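Dioxygenase (Pseudomonas brassicacearum, PDB 5V2D) probably cleaves the central double bond of lignostilbenes with dioxygen at a histidine-bound iron, like other members of the carotenoid cleavage dioxygenase family. Local coordinates at residues D451-A456 with L468-S473; V53-I58 with G479-I484; F373-D378 with E437-P442; F411-H416 with S424-P429. All blocks are in the same frame, centred on the assembly; numbering follows the deposited sequence.

Interaction 1: D451-A456 with L468-S473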
loop_
_atom_site.group_PDB
_atom_site.type_symbol
_atom_site.label_atom_id
_atom_site.label_comp_id
_atom_site.label_asym_id
_atom_site.label_seq_id
_atom_site.Cartn_x
_atom_site.Cartn_y
_atom_site.Cartn_z
ATOM N N ASP A 451 0.163 0.305 22.559
ATOM C CA ASP A 451 0.416 1.418 23.505
ATOM C C ASP A 451 1.647 2.156 22.999
ATOM O O ASP A 451 2.755 1.629 23.070
ATOM C CB ASP A 451 0.605 0.872 24.921
ATOM C CG ASP A 451 0.957 1.955 25.949
ATOM O OD1 ASP A 451 0.666 3.135 25.672
ATOM O OD2 ASP A 451 1.410 1.571 27.029
ATOM N N GLY A 452 1.415 3.330 22.457
ATOM C CA GLY A 452 2.478 4.107 21.900
ATOM C C GLY A 452 1.976 5.270 21.080
ATOM O O GLY A 452 1.039 5.934 21.461
ATOM N N TYR A 453 2.640 5.528 19.960
ATOM C CA TYR A 453 2.402 6.713 19.164
ATOM C C TYR A 453 1.871 6.327 17.781
ATOM O O TYR A 453 2.329 5.352 17.198
ATOM C CB TYR A 453 3.703 7.486 19.073
ATOM C CG TYR A 453 4.295 7.785 20.440
ATOM C CD1 TYR A 453 5.435 7.119 20.900
ATOM C CD2 TYR A 453 3.662 8.676 21.315
ATOM C CE1 TYR A 453 5.952 7.336 22.172
ATOM C CE2 TYR A 453 4.162 8.881 22.598
ATOM C CZ TYR A 453 5.330 8.202 22.998
ATOM O OH TYR A 453 5.889 8.455 24.242
ATOM N N VAL A 454 0.960 7.099 17.275
ATOM C CA VAL A 454 0.479 6.916 15.904
ATOM C C VAL A 454 0.957 8.114 15.116
ATOM O O VAL A 454 0.730 9.293 15.517
ATOM C CB VAL A 454 -1.036 6.887 15.891
ATOM C CG1 VAL A 454 -1.585 6.635 14.511
ATOM C CG2 VAL A 454 -1.524 5.725 16.799
ATOM N N VAL A 455 1.618 7.857 13.986
ATOM C CA VAL A 455 2.259 8.901 13.227
ATOM C C VAL A 455 1.723 8.832 11.791
ATOM O O VAL A 455 1.636 7.750 11.194
ATOM C CB VAL A 455 3.749 8.741 13.246
ATOM C CG1 VAL A 455 4.417 9.875 12.402
ATOM C CG2 VAL A 455 4.269 8.763 14.679
ATOM N N ALA A 456 1.346 9.960 11.242
ATOM C CA ALA A 456 0.825 10.003 9.895
ATOM C C ALA A 456 0.982 11.361 9.281
ATOM O O ALA A 456 0.969 12.367 9.992
ATOM C CB ALA A 456 -0.678 9.666 9.887
ATOM N N LEU A 468 3.666 16.213 9.566
ATOM C CA LEU A 468 3.678 14.869 10.048
ATOM C C LEU A 468 3.165 14.922 11.537
ATOM O O LEU A 468 3.826 15.571 12.403
ATOM C CB LEU A 468 5.071 14.341 10.017
ATOM C CG LEU A 468 5.260 12.861 10.276
ATOM C CD1 LEU A 468 4.540 12.031 9.241
ATOM C CD2 LEU A 468 6.776 12.558 10.317
ATOM N N VAL A 469 1.993 14.353 11.801
ATOM C CA VAL A 469 1.410 14.450 13.150
ATOM C C VAL A 469 1.729 13.219 13.993
ATOM O O VAL A 469 1.842 12.094 13.459
ATOM C CB VAL A 469 -0.095 14.694 13.136
ATOM C CG1 VAL A 469 -0.335 16.064 12.526
ATOM C CG2 VAL A 469 -0.897 13.593 12.470
ATOM N N VAL A 470 1.909 13.445 15.292
ATOM C CA VAL A 470 2.158 12.388 16.227
ATOM C C VAL A 470 1.086 12.397 17.321
ATOM O O VAL A 470 0.940 13.389 18.031
ATOM C CB VAL A 470 3.536 12.579 16.880
ATOM C CG1 VAL A 470 3.804 11.396 17.826
ATOM C CG2 VAL A 470 4.666 12.740 15.841
ATOM N N LEU A 471 0.326 11.317 17.426
ATOM C CA LEU A 471 -0.766 11.176 18.432
ATOM C C LEU A 471 -0.388 10.091 19.396
ATOM O O LEU A 471 0.442 9.195 19.112
ATOM C CB LEU A 471 -2.109 10.823 17.786
ATOM C CG LEU A 471 -2.796 11.974 17.067
ATOM C CD1 LEU A 471 -2.071 12.390 15.752
ATOM C CD2 LEU A 471 -4.238 11.574 16.787
ATOM N N ASP A 472 -0.975 10.203 20.597
ATOM C CA ASP A 472 -0.730 9.209 21.644
ATOM C C ASP A 472 -1.880 8.265 21.571
ATOM O O ASP A 472 -3.041 8.739 21.641
ATOM C CB ASP A 472 -0.699 9.921 23.051
ATOM C CG ASP A 472 -0.169 8.992 24.129
ATOM O OD1 ASP A 472 -0.652 7.842 24.282
ATOM O OD2 ASP A 472 0.816 9.377 24.804
ATOM N N SER A 473 -1.612 6.957 21.489
ATOM C CA SER A 473 -2.680 5.949 21.329
ATOM C C SER A 473 -3.646 5.899 22.529
ATOM O O SER A 473 -4.793 5.478 22.357
ATOM C CB SER A 473 -2.158 4.528 21.180
ATOM O OG SER A 473 -1.398 4.087 22.293
#
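Gly452 and Ser473 meet at the open end, away from the turn, of an antiparallel beta hairpin whose strands, 452-456 and 468-472, run 154° apart. Ser473 OG, placed between its backbone N and carbonyl carbon (chi1 60°), accepts the Gly452 N-H at 2.9 Å in a nearly straight bond, while Ser473 N donates back to Gly452 O. Since Ser473 OG also bonds to Ala450 O, an alanine here would probably leave Gly452 N without its acceptor and Ala450 O without this partner. Farther along, Val454 with Leu471 and Ala456 with Val469 form hydrogen-bonded pairs. Tyr453 can be followed outward on the other face: its CB lies 4.1 Å from Val470 CG1, its CD2 is 3.9 Å from Leu471 O, which sits at the ring edge in plane, and its CE2 approaches Asp472 OD2 at 4.0 Å, ring and carboxylate planes 72° apart. The hydroxyl end, OH, reaches Pro55 CB at 3.7 Å. On that same face Val455 CG1 meets Leu468 CG at 3.8 Å. Arg443 forms salt bridges with both Asp451 and Asp472. The hairpin fills the middle of its sheet: strand 433-442 flanks 452-460, strand 482-486 flanks 465-472, and Phe389 of strand 387-392 lies against Val454 and Ser473.

Interaction 2: V53-I58 with G479-I484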
loop_
_atom_site.group_PDB
_atom_site.type_symbol
_atom_site.label_atom_id
_atom_site.label_comp_id
_atom_site.label_asym_id
_atom_site.label_seq_id
_atom_site.Cartn_x
_atom_site.Cartn_y
_atom_site.Cartn_z
ATOM N N VAL A 53 5.143 18.961 21.688
ATOM C CA VAL A 53 6.292 18.327 22.323
ATOM C C VAL A 53 6.467 16.926 21.797
ATOM O O VAL A 53 5.576 16.041 21.979
ATOM C CB VAL A 53 6.031 18.180 23.869
ATOM C CG1 VAL A 53 7.280 17.606 24.520
ATOM C CG2 VAL A 53 5.687 19.568 24.460
ATOM N N LEU A 54 7.568 16.695 21.096
ATOM C CA LEU A 54 7.827 15.388 20.554
ATOM C C LEU A 54 8.515 14.575 21.554
ATOM O O LEU A 54 9.577 14.955 21.983
ATOM C CB LEU A 54 8.710 15.514 19.287
ATOM C CG LEU A 54 9.163 14.244 18.658
ATOM C CD1 LEU A 54 7.928 13.668 18.003
ATOM C CD2 LEU A 54 10.173 14.488 17.587
ATOM N N PRO A 55 7.985 13.384 21.883
ATOM C CA PRO A 55 8.708 12.569 22.887
ATOM C C PRO A 55 10.098 12.280 22.465
ATOM O O PRO A 55 10.357 11.789 21.328
ATOM C CB PRO A 55 7.903 11.301 22.959
ATOM C CG PRO A 55 6.530 11.747 22.597
ATOM C CD PRO A 55 6.707 12.790 21.507
ATOM N N ALA A 56 11.031 12.551 23.370
ATOM C CA ALA A 56 12.439 12.375 23.104
ATOM C C ALA A 56 12.853 10.946 22.954
ATOM O O ALA A 56 13.908 10.669 22.372
ATOM C CB ALA A 56 13.297 13.094 24.134
ATOM N N SER A 57 12.048 10.028 23.415
ATOM C CA SER A 57 12.479 8.623 23.341
ATOM C C SER A 57 12.172 8.014 21.957
ATOM O O SER A 57 12.575 6.919 21.691
ATOM C CB SER A 57 11.756 7.827 24.407
ATOM O OG SER A 57 10.362 7.803 24.117
ATOM N N ILE A 58 11.399 8.652 21.107
ATOM C CA ILE A 58 11.125 8.083 19.761
ATOM C C ILE A 58 12.402 8.116 18.938
ATOM O O ILE A 58 13.023 9.193 18.782
ATOM C CB ILE A 58 10.048 8.841 19.029
ATOM C CG1 ILE A 58 8.708 8.690 19.787
ATOM C CG2 ILE A 58 9.860 8.276 17.624
ATOM C CD1 ILE A 58 7.606 9.570 19.264
ATOM N N GLY A 479 -6.041 14.640 19.801
ATOM C CA GLY A 479 -5.201 15.148 18.726
ATOM C C GLY A 479 -3.719 15.103 19.002
ATOM O O GLY A 479 -3.261 14.455 19.967
ATOM N N PRO A 480 -2.939 15.703 18.081
ATOM C CA PRO A 480 -1.520 15.533 18.074
ATOM C C PRO A 480 -0.845 16.007 19.380
ATOM O O PRO A 480 -1.249 17.032 19.896
ATOM C CB PRO A 480 -1.076 16.449 16.963
ATOM C CG PRO A 480 -2.235 16.475 16.012
ATOM C CD PRO A 480 -3.450 16.327 16.853
ATOM N N ILE A 481 0.085 15.228 19.913
ATOM C CA ILE A 481 0.954 15.736 20.906
ATOM C C ILE A 481 2.065 16.569 20.248
ATOM O O ILE A 481 2.687 17.397 20.898
ATOM C CB ILE A 481 1.527 14.604 21.788
ATOM C CG1 ILE A 481 2.448 13.661 20.991
ATOM C CG2 ILE A 481 0.354 13.976 22.531
ATOM C CD1 ILE A 481 2.961 12.518 21.772
ATOM N N ALA A 482 2.320 16.329 18.967
ATOM C CA ALA A 482 3.339 17.062 18.206
ATOM C C ALA A 482 2.934 17.133 16.755
ATOM O O ALA A 482 2.373 16.190 16.213
ATOM C CB ALA A 482 4.684 16.400 18.320
ATOM N N ARG A 483 3.132 18.287 16.156
ATOM C CA ARG A 483 2.946 18.499 14.717
ATOM C C ARG A 483 4.257 18.921 14.115
ATOM O O ARG A 483 4.812 19.958 14.479
ATOM C CB ARG A 483 1.914 19.574 14.422
ATOM C CG ARG A 483 0.515 19.295 15.011
ATOM C CD ARG A 483 -0.362 20.455 14.679
ATOM N NE ARG A 483 -1.734 20.343 15.104
ATOM C CZ ARG A 483 -2.766 20.152 14.281
ATOM N NH1 ARG A 483 -2.656 20.006 12.975
ATOM N NH2 ARG A 483 -3.950 20.060 14.771
ATOM N N ILE A 484 4.769 18.080 13.215
ATOM C CA ILE A 484 6.055 18.338 12.562
ATOM C C ILE A 484 5.796 19.019 11.219
ATOM O O ILE A 484 5.221 18.405 10.306
ATOM C CB ILE A 484 6.830 17.030 12.420
ATOM C CG1 ILE A 484 7.036 16.397 13.802
ATOM C CG2 ILE A 484 8.122 17.242 11.715
ATOM C CD1 ILE A 484 7.231 14.879 13.621
#
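Val53 N donates to Ile481 O at 3.0 Å with an N-H...O angle of 169° and in the carbonyl plane, and this is the one hydrogen bond joining the loop 53-58 to the segment 479-484. Val53 CA also stands 5.2 Å from Ala482 CA, so the two segments are in register at this single place before the loop diverges. Beyond it the loop folds into a type I beta turn from Pro55 to Ile58, whose closing bond, Ile58 N to Pro55 O, is weak at 3.3 Å. Ile481 and Ala482 both lie opposite Val470, the mark of a classic beta bulge.

The side chains meet through small apolar contacts. Ile481 CG1 is set between its backbone N and carbonyl carbon (chi1 66°), a turn that carries CD1 out to the proline: CD1 rests 3.7 Å from Pro55 CG and nearly as close to Pro55 CD, the two side chains crossing at about a right angle. Ala482 CB points at the loop and packs against its backbone and first carbons, 3.8 Å from Val53 O and 4.2 Å from Leu54 CB. Total burial is modest, 223 Å², which fits a contact made by few atoms at a sheet margin.

Around it, strand 50-52 leads straight into the loop and borders strand 482-486, which is paired in turn with 465-472. Leu54, Ile58 and Ile484 all touch Phe92 of strand 85-93, so the contact bridges this sheet edge and the neighbouring sheet.

Interaction 3: F373-D378 with E437-P442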
loop_
_atom_site.group_PDB
_atom_site.type_symbol
_atom_site.label_atom_id
_atom_site.label_comp_id
_atom_site.label_asym_id
_atom_site.label_seq_id
_atom_site.Cartn_x
_atom_site.Cartn_y
_atom_site.Cartn_z
ATOM N N PHE A 373 -6.350 1.681 4.707
ATOM C CA PHE A 373 -5.049 1.856 5.250
ATOM C C PHE A 373 -4.891 1.391 6.692
ATOM O O PHE A 373 -4.344 2.127 7.542
ATOM C CB PHE A 373 -4.540 3.309 5.051
ATOM C CG PHE A 373 -4.199 3.644 3.599
ATOM C CD1 PHE A 373 -3.098 3.104 2.996
ATOM C CD2 PHE A 373 -5.016 4.477 2.877
ATOM C CE1 PHE A 373 -2.737 3.427 1.715
ATOM C CE2 PHE A 373 -4.655 4.867 1.585
ATOM C CZ PHE A 373 -3.505 4.329 0.990
ATOM N N PRO A 374 -5.246 0.167 6.986
ATOM C CA PRO A 374 -5.131 -0.387 8.324
ATOM C C PRO A 374 -3.719 -0.603 8.777
ATOM O O PRO A 374 -2.834 -0.867 7.985
ATOM C CB PRO A 374 -5.811 -1.776 8.196
ATOM C CG PRO A 374 -5.576 -2.145 6.747
ATOM C CD PRO A 374 -5.719 -0.852 6.010
ATOM N N ARG A 375 -3.487 -0.504 10.065
ATOM C CA ARG A 375 -2.151 -0.799 10.630
ATOM C C ARG A 375 -2.355 -1.477 11.960
ATOM O O ARG A 375 -3.071 -0.917 12.839
ATOM C CB ARG A 375 -1.471 0.546 10.923
ATOM C CG ARG A 375 -0.186 0.535 11.712
ATOM C CD ARG A 375 0.916 -0.171 10.894
ATOM N NE ARG A 375 1.250 0.717 9.780
ATOM C CZ ARG A 375 2.168 0.389 8.858
ATOM N NH1 ARG A 375 2.786 -0.758 8.960
ATOM N NH2 ARG A 375 2.429 1.164 7.846
ATOM N N CYS A 376 -1.760 -2.635 12.170
ATOM C CA CYS A 376 -1.732 -3.201 13.513
ATOM C C CYS A 376 -0.348 -2.958 14.119
ATOM O O CYS A 376 0.586 -2.563 13.421
ATOM C CB CYS A 376 -2.053 -4.684 13.507
ATOM S SG CYS A 376 -0.852 -5.666 12.711
ATOM N N ASP A 377 -0.222 -3.278 15.388
ATOM C CA ASP A 377 1.047 -3.233 16.079
ATOM C C ASP A 377 1.979 -4.255 15.402
ATOM O O ASP A 377 1.626 -5.441 15.399
ATOM C CB ASP A 377 0.784 -3.570 17.561
ATOM C CG ASP A 377 2.000 -3.416 18.469
ATOM O OD1 ASP A 377 3.141 -3.639 18.023
ATOM O OD2 ASP A 377 1.763 -3.156 19.695
ATOM N N ASP A 378 3.130 -3.816 14.858
ATOM C CA ASP A 378 4.069 -4.725 14.185
ATOM C C ASP A 378 4.435 -5.950 15.002
ATOM O O ASP A 378 4.748 -7.029 14.478
ATOM C CB ASP A 378 5.387 -4.013 13.847
ATOM C CG ASP A 378 5.256 -3.064 12.657
ATOM O OD1 ASP A 378 4.341 -3.233 11.852
ATOM O OD2 ASP A 378 6.091 -2.129 12.513
ATOM N N GLU A 437 -1.409 7.112 5.115
ATOM C CA GLU A 437 -1.302 5.899 5.903
ATOM C C GLU A 437 -0.507 6.066 7.200
ATOM O O GLU A 437 0.642 6.537 7.184
ATOM C CB GLU A 437 -0.626 4.788 5.125
ATOM C CG GLU A 437 -0.586 3.467 5.915
ATOM C CD GLU A 437 0.217 2.355 5.220
ATOM O OE1 GLU A 437 1.452 2.501 5.170
ATOM O OE2 GLU A 437 -0.334 1.318 4.777
ATOM N N PRO A 438 -1.054 5.589 8.322
ATOM C CA PRO A 438 -0.308 5.729 9.557
ATOM C C PRO A 438 0.662 4.600 9.863
ATOM O O PRO A 438 0.496 3.477 9.421
ATOM C CB PRO A 438 -1.480 5.737 10.616
ATOM C CG PRO A 438 -2.452 4.748 10.046
ATOM C CD PRO A 438 -2.415 5.054 8.521
ATOM N N ILE A 439 1.635 4.910 10.728
ATOM C CA ILE A 439 2.433 3.905 11.390
ATOM C C ILE A 439 2.164 3.945 12.893
ATOM O O ILE A 439 1.674 4.942 13.448
ATOM C CB ILE A 439 3.911 4.065 11.194
ATOM C CG1 ILE A 439 4.349 5.530 11.428
ATOM C CG2 ILE A 439 4.318 3.631 9.785
ATOM C CD1 ILE A 439 5.810 5.645 11.794
ATOM N N PHE A 440 2.518 2.840 13.551
ATOM C CA PHE A 440 2.460 2.729 14.990
ATOM C C PHE A 440 3.868 2.539 15.557
ATOM O O PHE A 440 4.628 1.722 15.034
ATOM C CB PHE A 440 1.555 1.614 15.452
ATOM C CG PHE A 440 1.673 1.310 16.903
ATOM C CD1 PHE A 440 1.061 2.141 17.823
ATOM C CD2 PHE A 440 2.441 0.245 17.370
ATOM C CE1 PHE A 440 1.212 1.909 19.223
ATOM C CE2 PHE A 440 2.551 0.024 18.738
ATOM C CZ PHE A 440 1.943 0.842 19.646
ATOM N N ILE A 441 4.180 3.280 16.626
ATOM C CA ILE A 441 5.470 3.189 17.259
ATOM C C ILE A 441 5.231 2.804 18.738
ATOM O O ILE A 441 4.612 3.567 19.447
ATOM C CB ILE A 441 6.202 4.548 17.225
ATOM C CG1 ILE A 441 6.423 4.980 15.797
ATOM C CG2 ILE A 441 7.541 4.440 17.950
ATOM C CD1 ILE A 441 7.073 6.364 15.610
ATOM N N PRO A 442 5.754 1.657 19.203
ATOM C CA PRO A 442 5.543 1.317 20.598
ATOM C C PRO A 442 6.157 2.310 21.553
ATOM O O PRO A 442 7.160 2.880 21.271
ATOM C CB PRO A 442 6.318 -0.005 20.772
ATOM C CG PRO A 442 6.602 -0.514 19.339
ATOM C CD PRO A 442 6.602 0.648 18.480
HETATM O O HOH W 1 -2.504 -0.232 5.148
HETATM O O HOH W 2 4.160 0.605 12.368
#
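Arg375 and Glu437 pair between two successive blades of the beta-propeller fold of carotenoid cleavage dioxygenases. Their salt bridge, Arg375 NH2 to Glu437 OE1, measures 3.1 Å, with guanidinium and carboxylate planes 70° apart. Bent at chi2 and chi3, the arginine chain brings NE to Pro438 O at 2.9 Å; this bond lies in the carbonyl plane on a lone pair and close to the guanidinium plane, while Arg375 NH2 adds a weak bond to the same oxygen. Arg375 NH2 also donates to Gly496 O.

Both oxygens of the glutamate are used. OE1 takes the Gly496 N-H as well as the arginine; OE2 is hydrogen-bonded to His495 ND1 and accepts from water 1 at 2.7 Å, which also donates to Pro374 O. Phe373 O, by contrast, is buried with no polar partner in the model. His495 is an iron ligand, so Glu437 lies in the second shell and probably helps to fix the orientation of that imidazole. Phe440 N donates to water 2 at 3.0 Å, and this water gives a weak bond to Asp378 OD2. Asp377 OD2, salt-bridged to Arg379 and bonded to Ala450 N, lies 3.4 Å from Phe440 CE2. Over one face of the Arg375 guanidinium rests Ile439 CG2, 3.7 Å from NH2.

Interaction 4: F411-H416 with S424-P429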
loop_
_atom_site.group_PDB
_atom_site.type_symbol
_atom_site.label_atom_id
_atom_site.label_comp_id
_atom_site.label_asym_id
_atom_site.label_seq_id
_atom_site.Cartn_x
_atom_site.Cartn_y
_atom_site.Cartn_z
ATOM N N PHE A 411 -9.505 10.738 3.544
ATOM C CA PHE A 411 -9.824 10.140 4.822
ATOM C C PHE A 411 -9.717 11.247 5.858
ATOM O O PHE A 411 -8.649 11.795 6.049
ATOM C CB PHE A 411 -8.947 8.978 5.167
ATOM C CG PHE A 411 -9.008 7.867 4.188
ATOM C CD1 PHE A 411 -10.028 6.929 4.278
ATOM C CD2 PHE A 411 -8.039 7.717 3.210
ATOM C CE1 PHE A 411 -10.071 5.822 3.435
ATOM C CE2 PHE A 411 -8.112 6.672 2.313
ATOM C CZ PHE A 411 -9.117 5.703 2.402
ATOM N N ASN A 412 -10.842 11.600 6.495
ATOM C CA ASN A 412 -10.851 12.720 7.432
ATOM C C ASN A 412 -10.848 12.297 8.865
ATOM O O ASN A 412 -10.998 13.161 9.720
ATOM C CB ASN A 412 -12.020 13.703 7.148
ATOM C CG ASN A 412 -13.380 13.035 7.190
ATOM O OD1 ASN A 412 -13.483 11.826 7.467
ATOM N ND2 ASN A 412 -14.446 13.826 6.871
ATOM N N LEU A 413 -10.635 11.011 9.157
ATOM C CA LEU A 413 -10.475 10.518 10.523
ATOM C C LEU A 413 -9.322 9.546 10.651
ATOM O O LEU A 413 -9.145 8.661 9.803
ATOM C CB LEU A 413 -11.716 9.764 10.935
ATOM C CG LEU A 413 -13.052 10.535 11.029
ATOM C CD1 LEU A 413 -14.233 9.537 11.255
ATOM C CD2 LEU A 413 -12.966 11.623 12.097
ATOM N N LEU A 414 -8.546 9.685 11.724
ATOM C CA LEU A 414 -7.504 8.760 12.075
ATOM C C LEU A 414 -8.026 8.027 13.297
ATOM O O LEU A 414 -8.272 8.673 14.338
ATOM C CB LEU A 414 -6.297 9.558 12.422
ATOM C CG LEU A 414 -4.926 8.985 12.460
ATOM C CD1 LEU A 414 -3.921 9.706 13.321
ATOM C CD2 LEU A 414 -4.678 7.501 12.151
ATOM N N VAL A 415 -8.134 6.699 13.219
ATOM C CA VAL A 415 -8.937 5.913 14.173
ATOM C C VAL A 415 -8.141 4.814 14.876
ATOM O O VAL A 415 -7.347 4.112 14.284
ATOM C CB VAL A 415 -10.123 5.279 13.413
ATOM C CG1 VAL A 415 -11.040 4.476 14.314
ATOM C CG2 VAL A 415 -10.909 6.287 12.621
ATOM N N HIS A 416 -8.382 4.648 16.166
ATOM C CA HIS A 416 -7.925 3.455 16.941
ATOM C C HIS A 416 -9.195 2.628 17.211
ATOM O O HIS A 416 -10.082 3.098 17.894
ATOM C CB HIS A 416 -7.272 3.869 18.278
ATOM C CG HIS A 416 -6.858 2.735 19.157
ATOM N ND1 HIS A 416 -6.205 2.955 20.355
ATOM C CD2 HIS A 416 -6.906 1.400 19.012
ATOM C CE1 HIS A 416 -5.941 1.799 20.944
ATOM N NE2 HIS A 416 -6.410 0.830 20.168
ATOM N N SER A 424 -14.416 2.649 18.852
ATOM C CA SER A 424 -13.440 3.471 18.136
ATOM C C SER A 424 -13.111 4.809 18.796
ATOM O O SER A 424 -13.968 5.408 19.363
ATOM C CB SER A 424 -13.939 3.677 16.692
ATOM O OG SER A 424 -14.062 2.395 16.038
ATOM N N ASP A 425 -11.865 5.229 18.798
ATOM C CA ASP A 425 -11.371 6.496 19.384
ATOM C C ASP A 425 -10.737 7.210 18.144
ATOM O O ASP A 425 -9.757 6.686 17.598
ATOM C CB ASP A 425 -10.273 6.104 20.400
ATOM C CG ASP A 425 -9.545 7.358 21.104
ATOM O OD1 ASP A 425 -10.113 8.513 21.015
ATOM O OD2 ASP A 425 -8.388 7.246 21.833
ATOM N N ALA A 426 -11.300 8.327 17.696
ATOM C CA ALA A 426 -10.876 8.950 16.439
ATOM C C ALA A 426 -10.459 10.389 16.595
ATOM O O ALA A 426 -11.016 11.117 17.435
ATOM C CB ALA A 426 -11.998 8.873 15.408
ATOM N N TRP A 427 -9.482 10.835 15.787
ATOM C CA TRP A 427 -9.173 12.257 15.705
ATOM C C TRP A 427 -9.672 12.816 14.376
ATOM O O TRP A 427 -9.331 12.289 13.283
ATOM C CB TRP A 427 -7.665 12.526 15.915
ATOM C CG TRP A 427 -7.400 13.994 15.904
ATOM C CD1 TRP A 427 -7.999 14.909 16.696
ATOM C CD2 TRP A 427 -6.516 14.737 15.050
ATOM N NE1 TRP A 427 -7.534 16.161 16.420
ATOM C CE2 TRP A 427 -6.634 16.088 15.412
ATOM C CE3 TRP A 427 -5.595 14.392 14.068
ATOM C CZ2 TRP A 427 -5.902 17.100 14.796
ATOM C CZ3 TRP A 427 -4.871 15.390 13.473
ATOM C CH2 TRP A 427 -5.021 16.704 13.807
ATOM N N PHE A 428 -10.436 13.899 14.450
ATOM C CA PHE A 428 -10.839 14.688 13.272
ATOM C C PHE A 428 -9.987 15.943 13.230
ATOM O O PHE A 428 -9.914 16.681 14.245
ATOM C CB PHE A 428 -12.343 15.113 13.420
ATOM C CG PHE A 428 -12.839 16.034 12.313
ATOM C CD1 PHE A 428 -12.869 15.588 10.989
ATOM C CD2 PHE A 428 -13.302 17.324 12.591
ATOM C CE1 PHE A 428 -13.372 16.376 9.969
ATOM C CE2 PHE A 428 -13.798 18.145 11.578
ATOM C CZ PHE A 428 -13.822 17.665 10.236
ATOM N N PRO A 429 -9.306 16.211 12.118
ATOM C CA PRO A 429 -8.336 17.316 12.120
ATOM C C PRO A 429 -8.898 18.674 11.747
ATOM O O PRO A 429 -8.155 19.580 11.448
ATOM C CB PRO A 429 -7.334 16.872 11.037
ATOM C CG PRO A 429 -8.177 16.206 10.033
ATOM C CD PRO A 429 -9.196 15.419 10.877
#
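His416 N donates to Asp425 O at 2.8 Å, and Asp425 N returns a bond to His416 O, the first of two reciprocal pairs in a beta hairpin at the outer edge of a propeller blade. Leu414 and Trp427 form the second; in it Trp427 N reaches Leu414 O at 2.9 Å. The strands 413-416 and 424-427 run 151° apart. The polar side-chain ends turn to other partners: His416 NE2 to His387, Asp425 OD2 to Met476 N, Ser424 OG to Tyr369, and Asn412 OD1 to Asp394 N.

Between the bonded pairs, Val415 stands beside Ala426, its CG2 4.0 Å from Ala426 CB. Its other branch, CG1, is anti to the backbone N (chi1 -178°), a position that brings it to Ser424 CB, 3.8 Å away. Asn412 and Leu413 share Ala392 as their neighbour in the next strand, a classic beta bulge. Past the last bonded pair, Leu413 CD2 packs on Phe428 CB at 3.8 Å, and the phenylalanine ring crosses the Asn412 amide with planes 81° apart. An alanine at Phe428 would probably open a gap beside Asn412 and Arg397, where the ring now lies. Asn412 O, buried without a polar partner in the model, sits at the edge of that ring, 3.3 Å from Phe428 CD1, and is also 3.1 Å from Pro429 CD.

In the fold
Interactions 1 and 2 lie in one antiparallel sheet, ordered 50-52, 482-486, 465-472, 452-460, 433-442: interaction 1 occupies its middle and interaction 2 one margin. Interaction 3 joins the other margin, strand 433-442, to strand 371-375 of the preceding sheet, whose strands 413-418 and 424-427 form interaction 4. The centres of interaction 1 and interaction 2 are about 8 Å apart, those of interaction 2 and interaction 3 about 16 Å. Interaction 4 packs on interaction 1 through Leu414 and Trp427 against Leu471. Along the chain, 53-58 comes first, then 373-378, interaction 4, 437-442, interaction 1, and 479-484. An early strand thus completes a late blade, and interaction 3 ties that blade to the iron site.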